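Local coordinates for exopolyphosphatase-related protein (Archaeoglobus fulgidus, PDB 3LLV) that probably binds NAD(P) or a related dinucleotide through this N-terminal Rossmann domain of a longer exopolyphosphatase-related protein that may also bind nucleic acid, at residues A[12-17]-A[40-45]. Residues are numbered along the deposited sequence; the frame is centred on the assembly and turned at random. Where two conformers were deposited one is given.
Sequences IGSEAA and EKIELL. With PO4 (phosphate ion), chain B.
Ser14 and Lys41 bring the two backbones closest, 6.6 Å between their CA atoms, where the loop leaving strand 9-12 passes the flank of helix 39-47; no hydrogen bond joins the two segments. Ser14 carries the contact. With chi1 at -71° its OG stands anti to the carbonyl carbon, which directs it at two methyl ends, 3.4 Å from Leu45 CD1 and 3.7 Å from Ile42 CD1. In this one of its two conformers the buried hydroxyl has no hydrogen-bond partner; the other may differ. The solvent-exposed Lys41 packs its CD 3.4 Å from Ser14 O, a van der Waals contact of a methylene with a carbonyl oxygen. In this Rossmann fold of the TrkA-N family, the loop 13-15 links the first strand to helix 16-27, the place of the glycine-rich dinucleotide-binding loop. The backbone of Gly13 (phi 100°, psi 115°) is in a region that favours glycine. Asp36, at the end of strand 32-36, accepts a hydrogen bond from Ser14 N. Beyond Glu15, the N-cap, a phosphate ion, probably from the crystallisation liquor, sits at the helix start: Ala17 N donates to its O1 at 2.8 Å, Ala16 N weakly to its O4, and Arg102 NH1 also hydrogen-bonds it.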
loop_
_atom_site.group_PDB
_atom_site.type_symbol
_atom_site.label_atom_id
_atom_site.label_comp_id
_atom_site.label_asym_id
_atom_site.label_seq_id
_atom_site.Cartn_x
_atom_site.Cartn_y
_atom_site.Cartn_z
ATOM N N ILE A 12 2.512 -2.137 0.816
ATOM C CA ILE A 12 3.380 -2.340 -0.314
ATOM C C ILE A 12 3.907 -0.979 -0.702
ATOM O O ILE A 12 3.130 -0.028 -0.896
ATOM C CB ILE A 12 2.632 -3.020 -1.488
ATOM C CG1 ILE A 12 2.159 -4.427 -1.054
ATOM C CG2 ILE A 12 3.499 -3.037 -2.746
ATOM C CD1 ILE A 12 1.182 -5.049 -2.035
ATOM N N GLY A 13 5.225 -0.884 -0.806
ATOM C CA GLY A 13 5.905 0.374 -1.107
ATOM C C GLY A 13 6.407 0.914 0.220
ATOM O O GLY A 13 5.609 1.249 1.111
ATOM N N SER A 14 7.711 0.988 0.355
ATOM C CA SER A 14 8.291 1.491 1.588
ATOM C C SER A 14 8.968 2.835 1.357
ATOM O O SER A 14 10.046 3.125 1.904
ATOM C CB SER A 14 9.212 0.443 2.217
ATOM O OG SER A 14 8.428 -0.621 2.733
ATOM N N GLU A 15 8.304 3.665 0.542
ATOM C CA GLU A 15 8.701 5.058 0.344
ATOM C C GLU A 15 8.026 5.881 1.451
ATOM O O GLU A 15 7.560 5.301 2.431
ATOM C CB GLU A 15 8.361 5.547 -1.060
ATOM N N ALA A 16 7.995 7.213 1.346
ATOM C CA ALA A 16 7.598 8.014 2.510
ATOM C C ALA A 16 6.166 7.757 2.985
ATOM O O ALA A 16 5.937 7.611 4.185
ATOM C CB ALA A 16 7.878 9.513 2.307
ATOM N N ALA A 17 5.217 7.678 2.048
ATOM C CA ALA A 17 3.828 7.445 2.421
ATOM C C ALA A 17 3.697 6.068 3.080
ATOM O O ALA A 17 3.049 5.925 4.112
ATOM C CB ALA A 17 2.916 7.590 1.229
ATOM N N GLU A 40 17.590 -2.218 1.007
ATOM C CA GLU A 40 18.015 -1.188 1.952
ATOM C C GLU A 40 16.861 -0.632 2.792
ATOM O O GLU A 40 16.973 -0.499 4.016
ATOM C CB GLU A 40 18.790 -0.078 1.220
ATOM C CG GLU A 40 19.241 1.094 2.092
ATOM C CD GLU A 40 20.513 0.838 2.892
ATOM O OE1 GLU A 40 21.306 1.791 3.049
ATOM O OE2 GLU A 40 20.718 -0.300 3.382
ATOM N N LYS A 41 15.740 -0.324 2.136
ATOM C CA LYS A 41 14.602 0.226 2.841
ATOM C C LYS A 41 13.978 -0.803 3.779
ATOM O O LYS A 41 13.532 -0.449 4.874
ATOM C CB LYS A 41 13.564 0.759 1.851
ATOM C CG LYS A 41 13.962 2.050 1.173
ATOM C CD LYS A 41 12.873 2.496 0.179
ATOM C CE LYS A 41 13.277 3.727 -0.640
ATOM N NZ LYS A 41 14.457 3.481 -1.507
ATOM N N ILE A 42 13.923 -2.058 3.336
ATOM C CA ILE A 42 13.313 -3.130 4.135
ATOM C C ILE A 42 14.192 -3.435 5.346
ATOM O O ILE A 42 13.718 -3.483 6.485
ATOM C CB ILE A 42 13.023 -4.402 3.289
ATOM C CG1 ILE A 42 11.794 -4.190 2.379
ATOM C CG2 ILE A 42 12.819 -5.646 4.190
ATOM C CD1 ILE A 42 10.495 -3.727 3.110
ATOM N N GLU A 43 15.486 -3.579 5.103
ATOM C CA GLU A 43 16.442 -3.781 6.201
ATOM C C GLU A 43 16.414 -2.668 7.268
ATOM O O GLU A 43 16.538 -2.963 8.463
ATOM C CB GLU A 43 17.859 -4.049 5.673
ATOM C CG GLU A 43 18.021 -5.462 5.058
ATOM C CD GLU A 43 19.420 -5.746 4.499
ATOM O OE1 GLU A 43 20.341 -4.919 4.683
ATOM O OE2 GLU A 43 19.602 -6.813 3.870
ATOM N N LEU A 44 16.250 -1.391 6.889
ATOM C CA LEU A 44 16.077 -0.344 7.909
ATOM C C LEU A 44 14.820 -0.475 8.652
ATOM O O LEU A 44 14.775 -0.260 9.797
ATOM C CB LEU A 44 16.116 1.073 7.363
ATOM N N LEU A 45 13.733 -0.814 7.987
ATOM C CA LEU A 45 12.498 -1.040 8.720
ATOM C C LEU A 45 12.690 -2.183 9.738
ATOM O O LEU A 45 12.230 -2.088 10.882
ATOM C CB LEU A 45 11.341 -1.329 7.747
ATOM C CG LEU A 45 10.832 -0.143 6.914
ATOM C CD1 LEU A 45 9.884 -0.657 5.844
ATOM C CD2 LEU A 45 10.136 0.876 7.805
HETATM P P PO4 B . 6.142 9.429 -1.392
HETATM O O1 PO4 B . 5.160 8.571 -0.654
HETATM O O2 PO4 B . 5.663 9.840 -2.762
HETATM O O3 PO4 B . 6.470 10.664 -0.593
HETATM O O4 PO4 B . 7.402 8.620 -1.591
#